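PDB 3AGK: peptide chain release factor subunit 1 from Aeropyrum pernix, which probably directs the termination of translation in response to the stop codons UAA, UAG and UGA, as a release factor of the eRF1 family. Local coordinates for residues F128-D131 with F132-M136; E275-M278 with Y279-V283; E329-V332 with E333-K336; A352-L356 with K357-G361. All blocks are in the same frame, centred on the assembly; numbering follows the deposited sequence.

Interaction 1. Residues F128-D131 with F132-M136; sequences FITD and FLEDM
The carbonyl oxygen of Thr-130 is gripped by two backbone N-H groups, which reach it from opposite faces of its plane. Leu-133 N makes the shorter bond, 2.7 Å to Thr-130 O, although it is bent (135° at the hydrogen). Glu-134 N lies 3.2 Å from the same Thr-130 O in a straighter approach, and it also makes a weak bond to Asp-131 O. The Glu-134 side chain crosses back to the threonine: Glu-134 CG stands 3.0 Å from Thr-130 OG1. Glu-134 OE1 comes within 2.8 Å of Thr-130 OG1, but at an angle too poor for a hydrogen bond. The other carboxylate oxygen, OE2, forms a salt bridge with Lys-25. Phe-132 takes the contrary course. With CG anti to its own carbonyl carbon (chi1 -40°), the ring turns back along the chain, where Phe-132 CD1 meets Asp-131 CB at 3.7 Å and its CE1 skirts Ile-129 CG2 at 4.5 Å, both obliquely. Tyr-38 and Tyr-121 also meet this ring. Two donors converging on one carbonyl, three and four residues back, give the pattern of a first helical turn, here of a short, weakly bonded helix that follows strand 121-125 of the antiparallel sheet in eRF1 domain 1.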
loop_
_atom_site.group_PDB
_atom_site.type_symbol
_atom_site.label_atom_id
_atom_site.label_comp_id
_atom_site.label_asym_id
_atom_site.label_seq_id
_atom_site.Cartn_x
_atom_site.Cartn_y
_atom_site.Cartn_z
ATOM N N PHE A 128 3.711 11.450 -11.976
ATOM C CA PHE A 128 2.274 11.330 -12.216
ATOM C C PHE A 128 1.506 11.217 -10.879
ATOM O O PHE A 128 1.973 10.593 -9.919
ATOM C CB PHE A 128 1.957 10.120 -13.121
ATOM C CG PHE A 128 2.455 10.255 -14.558
ATOM C CD1 PHE A 128 2.287 11.440 -15.272
ATOM C CD2 PHE A 128 3.047 9.170 -15.207
ATOM C CE1 PHE A 128 2.730 11.553 -16.592
ATOM C CE2 PHE A 128 3.490 9.271 -16.521
ATOM C CZ PHE A 128 3.328 10.465 -17.216
ATOM N N ILE A 129 0.331 11.832 -10.815
ATOM C CA ILE A 129 -0.520 11.704 -9.641
ATOM C C ILE A 129 -1.476 10.533 -9.844
ATOM O O ILE A 129 -2.384 10.592 -10.673
ATOM C CB ILE A 129 -1.335 12.979 -9.392
ATOM C CG1 ILE A 129 -0.440 14.215 -9.520
ATOM C CG2 ILE A 129 -2.042 12.899 -8.032
ATOM C CD1 ILE A 129 0.737 14.223 -8.578
ATOM N N THR A 130 -1.268 9.468 -9.088
ATOM C CA THR A 130 -1.997 8.231 -9.321
ATOM C C THR A 130 -3.024 8.033 -8.221
ATOM O O THR A 130 -3.841 7.104 -8.270
ATOM C CB THR A 130 -1.043 7.051 -9.315
ATOM O OG1 THR A 130 -1.008 6.478 -8.006
ATOM C CG2 THR A 130 0.356 7.505 -9.692
ATOM N N ASP A 131 -2.952 8.918 -7.229
ATOM C CA ASP A 131 -3.830 8.918 -6.073
ATOM C C ASP A 131 -5.105 8.121 -6.241
ATOM O O ASP A 131 -5.246 7.039 -5.690
ATOM C CB ASP A 131 -4.213 10.361 -5.709
ATOM C CG ASP A 131 -3.102 11.101 -4.999
ATOM O OD1 ASP A 131 -1.955 10.614 -5.040
ATOM O OD2 ASP A 131 -3.379 12.170 -4.405
ATOM N N PHE A 132 -6.040 8.694 -6.990
ATOM C CA PHE A 132 -7.403 8.192 -7.067
ATOM C C PHE A 132 -7.435 6.757 -7.573
ATOM O O PHE A 132 -8.301 5.974 -7.183
ATOM C CB PHE A 132 -8.250 9.082 -7.983
ATOM C CG PHE A 132 -7.972 10.573 -7.844
ATOM C CD1 PHE A 132 -6.756 11.116 -8.241
ATOM C CD2 PHE A 132 -8.944 11.430 -7.355
ATOM C CE1 PHE A 132 -6.516 12.460 -8.139
ATOM C CE2 PHE A 132 -8.702 12.785 -7.245
ATOM C CZ PHE A 132 -7.489 13.298 -7.640
ATOM N N LEU A 133 -6.476 6.414 -8.428
ATOM C CA LEU A 133 -6.467 5.117 -9.111
ATOM C C LEU A 133 -6.036 3.990 -8.188
ATOM O O LEU A 133 -6.568 2.875 -8.254
ATOM C CB LEU A 133 -5.536 5.172 -10.318
ATOM C CG LEU A 133 -5.920 6.208 -11.373
ATOM C CD1 LEU A 133 -4.809 6.390 -12.413
ATOM C CD2 LEU A 133 -7.234 5.812 -12.037
ATOM N N GLU A 134 -5.060 4.280 -7.334
ATOM C CA GLU A 134 -4.558 3.285 -6.393
ATOM C C GLU A 134 -5.624 2.854 -5.400
ATOM O O GLU A 134 -5.552 1.761 -4.846
ATOM C CB GLU A 134 -3.337 3.808 -5.641
ATOM C CG GLU A 134 -2.162 4.141 -6.533
ATOM C CD GLU A 134 -0.852 4.163 -5.773
ATOM O OE1 GLU A 134 -0.295 5.268 -5.570
ATOM O OE2 GLU A 134 -0.383 3.068 -5.378
ATOM N N ASP A 135 -6.620 3.708 -5.191
ATOM C CA ASP A 135 -7.658 3.430 -4.205
ATOM C C ASP A 135 -8.686 2.382 -4.645
ATOM O O ASP A 135 -9.375 1.795 -3.805
ATOM C CB ASP A 135 -8.350 4.727 -3.793
ATOM C CG ASP A 135 -7.531 5.532 -2.800
ATOM O OD1 ASP A 135 -7.647 6.773 -2.805
ATOM O OD2 ASP A 135 -6.770 4.920 -2.019
ATOM N N MET A 136 -8.788 2.147 -5.952
ATOM C CA MET A 136 -9.733 1.154 -6.464
ATOM C C MET A 136 -9.007 -0.060 -7.026
ATOM O O MET A 136 -9.626 -1.064 -7.379
ATOM C CB MET A 136 -10.660 1.764 -7.518
ATOM C CG MET A 136 -11.851 0.879 -7.926
ATOM S SD MET A 136 -13.229 0.807 -6.751
ATOM C CE MET A 136 -14.551 0.213 -7.812
#

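Interaction 2. Residues E275-M278 with Y279-V283; sequences EAQM and YRDAV
Gln-277 meets Asp-281, one helical turn on, because its CG stands anti to the backbone N (chi1 -163°) and the chain then bends at chi2 (56°), carrying the amide to Asp-281. Gln-277 NE2 donates to Asp-281 OD1 at 2.9 Å in a nearly straight bond. The carboxylate oxygen lies in the plane of the amide, whereas NE2 meets the carboxylate from above its plane. Gln-277 OE1 also comes very near Arg-280 NH1, at an angle too poor for a hydrogen bond; so short an approach is doubtful. The Arg-280 chain, bent at chi3, folds back so that its guanidinium lies nearly parallel to the amide, 21° apart, and sets one face against Ala-276 CB, 3.8 Å from Arg-280 NH2. Were Gln-277 an alanine, Asp-281 OD1 would probably lose this side-chain donor and its carboxylate be freer to turn.

The backbone of this stretch is the opening turn of an alpha-helix after a short 3-10 segment. Arg-280 N bonds Ala-276 O at 3.1 Å, Asp-281 N bonds Gln-277 O at 2.7 Å, and Ala-282 N bonds Met-278 O at 3.2 Å. One step earlier a water takes over, donating to Glu-275 O and accepting from Tyr-279 N. Arg-280 NH2 reaches back to the carbonyls of Ala-270 and Val-273, beyond the end of helix 259-269, while Tyr-279 packs on that helix, at Lys-264 and Val-267, and on Leu-158 of strand 152-159.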
loop_
_atom_site.group_PDB
_atom_site.type_symbol
_atom_site.label_atom_id
_atom_site.label_comp_id
_atom_site.label_asym_id
_atom_site.label_seq_id
_atom_site.Cartn_x
_atom_site.Cartn_y
_atom_site.Cartn_z
ATOM N N GLU A 275 -8.428 -9.997 8.349
ATOM C CA GLU A 275 -7.600 -9.252 7.406
ATOM C C GLU A 275 -6.111 -9.390 7.734
ATOM O O GLU A 275 -5.253 -8.959 6.974
ATOM C CB GLU A 275 -8.008 -7.771 7.401
ATOM C CG GLU A 275 -9.406 -7.481 6.861
ATOM C CD GLU A 275 -10.507 -7.750 7.878
ATOM O OE1 GLU A 275 -10.203 -8.149 9.024
ATOM O OE2 GLU A 275 -11.689 -7.554 7.527
ATOM N N ALA A 276 -5.808 -9.991 8.877
ATOM C CA ALA A 276 -4.424 -10.190 9.281
ATOM C C ALA A 276 -3.890 -11.597 8.963
ATOM O O ALA A 276 -2.731 -11.893 9.244
ATOM C CB ALA A 276 -4.280 -9.905 10.765
ATOM N N GLN A 277 -4.718 -12.464 8.381
ATOM C CA GLN A 277 -4.295 -13.851 8.143
ATOM C C GLN A 277 -3.192 -13.964 7.085
ATOM O O GLN A 277 -2.260 -14.775 7.205
ATOM C CB GLN A 277 -5.489 -14.743 7.774
ATOM C CG GLN A 277 -5.187 -16.232 7.912
ATOM C CD GLN A 277 -4.697 -16.579 9.312
ATOM O OE1 GLN A 277 -5.336 -16.239 10.310
ATOM N NE2 GLN A 277 -3.550 -17.236 9.389
ATOM N N MET A 278 -3.290 -13.145 6.047
ATOM C CA MET A 278 -2.304 -13.206 4.993
ATOM C C MET A 278 -0.897 -12.909 5.531
ATOM O O MET A 278 0.076 -13.561 5.149
ATOM C CB MET A 278 -2.683 -12.258 3.871
ATOM C CG MET A 278 -1.798 -12.363 2.664
ATOM S SD MET A 278 -2.406 -11.346 1.302
ATOM C CE MET A 278 -0.862 -10.950 0.497
ATOM N N TYR A 279 -0.809 -11.943 6.441
ATOM C CA TYR A 279 0.451 -11.585 7.083
ATOM C C TYR A 279 0.927 -12.697 8.022
ATOM O O TYR A 279 2.099 -13.073 8.000
ATOM C CB TYR A 279 0.309 -10.250 7.853
ATOM C CG TYR A 279 1.609 -9.807 8.485
ATOM C CD1 TYR A 279 1.928 -10.177 9.780
ATOM C CD2 TYR A 279 2.540 -9.087 7.762
ATOM C CE1 TYR A 279 3.119 -9.802 10.360
ATOM C CE2 TYR A 279 3.746 -8.712 8.329
ATOM C CZ TYR A 279 4.031 -9.077 9.637
ATOM O OH TYR A 279 5.231 -8.720 10.224
ATOM N N ARG A 280 0.027 -13.214 8.853
ATOM C CA ARG A 280 0.388 -14.325 9.722
ATOM C C ARG A 280 0.869 -15.530 8.887
ATOM O O ARG A 280 1.815 -16.221 9.263
ATOM C CB ARG A 280 -0.782 -14.743 10.614
ATOM C CG ARG A 280 -1.063 -13.845 11.833
ATOM C CD ARG A 280 -1.950 -14.602 12.842
ATOM N NE ARG A 280 -3.182 -13.893 13.150
ATOM C CZ ARG A 280 -4.189 -13.741 12.299
ATOM N NH1 ARG A 280 -4.094 -14.239 11.081
ATOM N NH2 ARG A 280 -5.280 -13.081 12.658
ATOM N N ASP A 281 0.229 -15.772 7.748
ATOM C CA ASP A 281 0.645 -16.886 6.892
ATOM C C ASP A 281 2.081 -16.719 6.422
ATOM O O ASP A 281 2.873 -17.660 6.470
ATOM C CB ASP A 281 -0.294 -17.034 5.700
ATOM C CG ASP A 281 -1.664 -17.566 6.099
ATOM O OD1 ASP A 281 -1.812 -18.122 7.223
ATOM O OD2 ASP A 281 -2.598 -17.419 5.283
ATOM N N ALA A 282 2.425 -15.502 5.999
ATOM C CA ALA A 282 3.768 -15.235 5.511
ATOM C C ALA A 282 4.781 -15.422 6.639
ATOM O O ALA A 282 5.801 -16.076 6.458
ATOM C CB ALA A 282 3.860 -13.830 4.917
ATOM N N VAL A 283 4.481 -14.861 7.809
ATOM C CA VAL A 283 5.354 -14.998 8.967
ATOM C C VAL A 283 5.472 -16.459 9.415
ATOM O O VAL A 283 6.574 -16.970 9.635
ATOM C CB VAL A 283 4.871 -14.126 10.165
ATOM C CG1 VAL A 283 5.595 -14.521 11.435
ATOM C CG2 VAL A 283 5.080 -12.630 9.882
HETATM O O HOH W 1 -2.789 -9.905 6.403
#

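Interaction 3. Residues E329-V332 with E333-K336; sequences EEWV and EKAK
Lys-334 lays its ammonium group over the face of Trp-331, with NZ 4.0 Å from the centroid of the six-membered ring and only 10° off the ring normal, a clear cation-pi contact. Lys-334 CD lies over the same face, 4.0 Å from Trp-331 CE3. From CG onward the lysine chain is fully extended, running alongside Glu-330 in the same direction, and Lys-334 CE brushes Glu-330 CB at 3.9 Å. The carboxylate therefore lies on the flank of the ammonium, but Glu-330 OE2 to Lys-334 NZ is a salt bridge of 4.0 Å that is long, so its pull on the ammonium is probably weak. Farther round, Lys-336 runs beside Val-332, with Lys-336 NZ 3.7 Å from Val-332 CG1.

Behind these side chains stands regular alpha-helical bonding. Lys-334 N donates to Glu-330 O at 2.9 Å almost in line, and Lys-336 N, on the residue where helical backbone angles cease, still reaches Val-332 O at 2.8 Å. The indole itself is held by NE1, which donates to Asp-327 OD2. Helix 328-335 is the crossover of a beta-alpha-beta unit between strands 316-322 and 341-345, and Trp-331 packs on helix 304-312 and on Leu-319 and Ile-321 of strand 316-322.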
loop_
_atom_site.group_PDB
_atom_site.type_symbol
_atom_site.label_atom_id
_atom_site.label_comp_id
_atom_site.label_asym_id
_atom_site.label_seq_id
_atom_site.Cartn_x
_atom_site.Cartn_y
_atom_site.Cartn_z
ATOM N N GLU A 329 6.636 -14.510 -11.139
ATOM C CA GLU A 329 5.376 -15.058 -11.617
ATOM C C GLU A 329 5.565 -16.435 -12.231
ATOM O O GLU A 329 4.670 -17.279 -12.168
ATOM C CB GLU A 329 4.700 -14.109 -12.604
ATOM C CG GLU A 329 3.197 -14.327 -12.711
ATOM C CD GLU A 329 2.470 -14.085 -11.393
ATOM O OE1 GLU A 329 3.002 -13.342 -10.535
ATOM O OE2 GLU A 329 1.360 -14.635 -11.219
ATOM N N GLU A 330 6.737 -16.662 -12.815
ATOM C CA GLU A 330 7.043 -17.965 -13.391
ATOM C C GLU A 330 6.947 -19.040 -12.329
ATOM O O GLU A 330 6.271 -20.048 -12.521
ATOM C CB GLU A 330 8.422 -17.965 -14.031
ATOM C CG GLU A 330 8.471 -17.167 -15.316
ATOM C CD GLU A 330 9.843 -17.170 -15.939
ATOM O OE1 GLU A 330 10.178 -16.187 -16.635
ATOM O OE2 GLU A 330 10.589 -18.154 -15.727
ATOM N N TRP A 331 7.614 -18.819 -11.203
ATOM C CA TRP A 331 7.500 -19.736 -10.074
ATOM C C TRP A 331 6.068 -19.872 -9.549
ATOM O O TRP A 331 5.678 -20.940 -9.077
ATOM C CB TRP A 331 8.460 -19.335 -8.963
ATOM C CG TRP A 331 9.870 -19.506 -9.385
ATOM C CD1 TRP A 331 10.732 -18.532 -9.782
ATOM C CD2 TRP A 331 10.579 -20.740 -9.485
ATOM N NE1 TRP A 331 11.947 -19.080 -10.115
ATOM C CE2 TRP A 331 11.879 -20.436 -9.940
ATOM C CE3 TRP A 331 10.245 -22.076 -9.225
ATOM C CZ2 TRP A 331 12.843 -21.418 -10.143
ATOM C CZ3 TRP A 331 11.199 -23.048 -9.423
ATOM C CH2 TRP A 331 12.486 -22.716 -9.879
ATOM N N VAL A 332 5.281 -18.804 -9.650
ATOM C CA VAL A 332 3.871 -18.865 -9.270
ATOM C C VAL A 332 3.102 -19.833 -10.166
ATOM O O VAL A 332 2.381 -20.706 -9.683
ATOM C CB VAL A 332 3.203 -17.482 -9.312
ATOM C CG1 VAL A 332 1.699 -17.619 -9.204
ATOM C CG2 VAL A 332 3.731 -16.605 -8.191
ATOM N N GLU A 333 3.253 -19.669 -11.473
ATOM C CA GLU A 333 2.634 -20.578 -12.420
ATOM C C GLU A 333 3.049 -22.007 -12.095
ATOM O O GLU A 333 2.203 -22.887 -11.919
ATOM C CB GLU A 333 3.044 -20.215 -13.851
ATOM C CG GLU A 333 2.639 -21.236 -14.920
ATOM C CD GLU A 333 1.155 -21.206 -15.255
ATOM O OE1 GLU A 333 0.399 -20.473 -14.580
ATOM O OE2 GLU A 333 0.745 -21.919 -16.199
ATOM N N LYS A 334 4.359 -22.230 -12.009
ATOM C CA LYS A 334 4.895 -23.550 -11.709
ATOM C C LYS A 334 4.302 -24.106 -10.411
ATOM O O LYS A 334 4.097 -25.309 -10.286
ATOM C CB LYS A 334 6.425 -23.501 -11.646
ATOM C CG LYS A 334 7.078 -22.872 -12.895
ATOM C CD LYS A 334 8.609 -22.748 -12.782
ATOM C CE LYS A 334 9.203 -21.832 -13.860
ATOM N NZ LYS A 334 10.653 -21.560 -13.634
ATOM N N ALA A 335 4.014 -23.229 -9.450
ATOM C CA ALA A 335 3.422 -23.649 -8.173
ATOM C C ALA A 335 1.913 -23.899 -8.269
ATOM O O ALA A 335 1.370 -24.729 -7.535
ATOM C CB ALA A 335 3.730 -22.638 -7.079
ATOM N N LYS A 336 1.242 -23.159 -9.151
ATOM C CA LYS A 336 -0.101 -23.524 -9.600
ATOM C C LYS A 336 0.129 -24.781 -10.398
ATOM O O LYS A 336 0.971 -24.795 -11.287
ATOM C CB LYS A 336 -0.692 -22.449 -10.510
ATOM C CG LYS A 336 -1.642 -21.477 -9.819
ATOM C CD LYS A 336 -0.927 -20.611 -8.796
ATOM C CE LYS A 336 -1.859 -19.555 -8.228
ATOM N NZ LYS A 336 -1.191 -18.747 -7.174
#

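Interaction 4. Residues A352-L356 with K357-G361; sequences AEWFL and KTFGG
Phe-355 O takes two backbone donors from opposite faces of its carbonyl plane, Phe-359 N at 3.0 Å and Gly-361 N at 3.2 Å. The first closes an ordinary helical turn; the second comes from two residues farther on, where the chain curls back across the helix end. Two residues earlier Lys-357 N bonds Glu-353 O at 2.9 Å.

This is a glycine-terminated helix end: Gly-360 and Gly-361 both have positive phi, and the chain turns there from helix 352-359 into strand 362-366, which lies between strands 300-302 and 316-322 in the mixed sheet of eRF1 domain 3. Gly-361 lies against Phe-355, with Gly-361 CA over one ring face and 3.5 Å from Phe-355 CE2. Leu-356 CD1 lies 3.8 Å from Gly-361 N, and a side chain on this glycine would collide with that methyl.

Trp-354 covers another side of the helix. Its CG is anti to the backbone N (chi1 162°), a course that carries the indole toward the following turn, with Thr-358 over one face of it; the exact rotation of that threonine is doubtful. Phe-359 runs alongside and points its edge at the indole face in an offset edge-to-face pair, the planes at 82° and Phe-359 CE1 3.7 Å from Trp-354 CZ2. Replacing Trp-354 by an alanine is likely to open a gap beside Phe-359 and leave that ring without its edge-to-face partner on this helix. Phe-289 and Leu-293 of helix 277-294 touch Trp-354, and Phe-289 and Tyr-302 meet the ring of Phe-359 edge-to-face.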
loop_
_atom_site.group_PDB
_atom_site.type_symbol
_atom_site.label_atom_id
_atom_site.label_comp_id
_atom_site.label_asym_id
_atom_site.label_seq_id
_atom_site.Cartn_x
_atom_site.Cartn_y
_atom_site.Cartn_z
ATOM N N ALA A 352 13.218 -10.921 5.391
ATOM C CA ALA A 352 13.204 -10.864 3.930
ATOM C C ALA A 352 14.600 -10.728 3.337
ATOM O O ALA A 352 14.955 -11.461 2.410
ATOM C CB ALA A 352 12.310 -9.768 3.417
ATOM N N GLU A 353 15.392 -9.802 3.864
ATOM C CA GLU A 353 16.716 -9.568 3.301
ATOM C C GLU A 353 17.660 -10.763 3.510
ATOM O O GLU A 353 18.470 -11.081 2.649
ATOM C CB GLU A 353 17.336 -8.291 3.873
ATOM C CG GLU A 353 18.024 -8.465 5.206
ATOM C CD GLU A 353 18.956 -7.303 5.530
ATOM O OE1 GLU A 353 18.952 -6.842 6.693
ATOM O OE2 GLU A 353 19.686 -6.849 4.619
ATOM N N TRP A 354 17.551 -11.409 4.663
ATOM C CA TRP A 354 18.314 -12.603 4.946
ATOM C C TRP A 354 17.942 -13.724 3.961
ATOM O O TRP A 354 18.818 -14.373 3.378
ATOM C CB TRP A 354 18.041 -13.050 6.380
ATOM C CG TRP A 354 18.441 -14.457 6.611
ATOM C CD1 TRP A 354 19.700 -14.920 6.863
ATOM C CD2 TRP A 354 17.588 -15.602 6.582
ATOM N NE1 TRP A 354 19.681 -16.287 7.003
ATOM C CE2 TRP A 354 18.394 -16.731 6.836
ATOM C CE3 TRP A 354 16.220 -15.786 6.373
ATOM C CZ2 TRP A 354 17.874 -18.026 6.887
ATOM C CZ3 TRP A 354 15.705 -17.055 6.435
ATOM C CH2 TRP A 354 16.529 -18.167 6.679
ATOM N N PHE A 355 16.634 -13.933 3.798
ATOM C CA PHE A 355 16.075 -14.905 2.866
ATOM C C PHE A 355 16.583 -14.698 1.442
ATOM O O PHE A 355 16.973 -15.652 0.760
ATOM C CB PHE A 355 14.543 -14.833 2.887
ATOM C CG PHE A 355 13.865 -15.811 1.943
ATOM C CD1 PHE A 355 14.057 -17.181 2.078
ATOM C CD2 PHE A 355 13.011 -15.358 0.942
ATOM C CE1 PHE A 355 13.423 -18.074 1.214
ATOM C CE2 PHE A 355 12.380 -16.245 0.077
ATOM C CZ PHE A 355 12.590 -17.603 0.212
ATOM N N LEU A 356 16.567 -13.447 0.996
ATOM C CA LEU A 356 17.059 -13.086 -0.321
ATOM C C LEU A 356 18.578 -13.287 -0.429
ATOM O O LEU A 356 19.086 -13.700 -1.469
ATOM C CB LEU A 356 16.723 -11.616 -0.621
ATOM C CG LEU A 356 17.190 -11.118 -1.989
ATOM C CD1 LEU A 356 16.485 -11.931 -3.078
ATOM C CD2 LEU A 356 16.952 -9.619 -2.172
ATOM N N LYS A 357 19.304 -12.979 0.639
ATOM C CA LYS A 357 20.763 -13.071 0.589
ATOM C C LYS A 357 21.210 -14.523 0.630
ATOM O O LYS A 357 22.093 -14.926 -0.112
ATOM C CB LYS A 357 21.446 -12.278 1.728
ATOM C CG LYS A 357 22.975 -12.423 1.732
ATOM C CD LYS A 357 23.662 -11.901 2.996
ATOM C CE LYS A 357 25.164 -11.774 2.730
ATOM N NZ LYS A 357 25.989 -11.468 3.925
ATOM N N THR A 358 20.603 -15.314 1.502
ATOM C CA THR A 358 21.155 -16.634 1.712
ATOM C C THR A 358 20.545 -17.719 0.814
ATOM O O THR A 358 21.174 -18.746 0.600
ATOM C CB THR A 358 21.278 -17.030 3.226
ATOM O OG1 THR A 358 20.294 -17.992 3.599
ATOM C CG2 THR A 358 21.197 -15.812 4.120
ATOM N N PHE A 359 19.360 -17.459 0.257
ATOM C CA PHE A 359 18.674 -18.427 -0.598
ATOM C C PHE A 359 18.209 -17.842 -1.930
ATOM O O PHE A 359 17.393 -18.445 -2.636
ATOM C CB PHE A 359 17.479 -19.014 0.136
ATOM C CG PHE A 359 17.855 -19.817 1.340
ATOM C CD1 PHE A 359 17.680 -19.302 2.616
ATOM C CD2 PHE A 359 18.386 -21.091 1.195
ATOM C CE1 PHE A 359 18.014 -20.042 3.737
ATOM C CE2 PHE A 359 18.722 -21.848 2.303
ATOM C CZ PHE A 359 18.541 -21.320 3.582
ATOM N N GLY A 360 18.720 -16.659 -2.258
ATOM C CA GLY A 360 18.328 -15.988 -3.477
ATOM C C GLY A 360 16.841 -15.712 -3.514
ATOM O O GLY A 360 16.271 -15.513 -4.579
ATOM N N GLY A 361 16.211 -15.680 -2.344
ATOM C CA GLY A 361 14.789 -15.390 -2.266
ATOM C C GLY A 361 13.904 -16.444 -2.934
ATOM O O GLY A 361 12.850 -16.114 -3.486
#

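In the fold
All four contacts are local turns that follow one another along the chain; none nests in or crosses another. Interaction 1 closes the turn after strand 121-125 in eRF1 domain 1, its centre about 26 Å from that of interaction 2 and farther from the others. Interaction 2 starts helix 277-294, near where domain 2 passes into domain 3. Interactions 3 and 4 lie wholly in domain 3, about 7 Å apart at their nearest atoms. Both pack on strand 316-322, interaction 4 through Phe-355 on Leu-320 and His-322. Interaction 4 also leans on the later turns of the helix that interaction 2 opens.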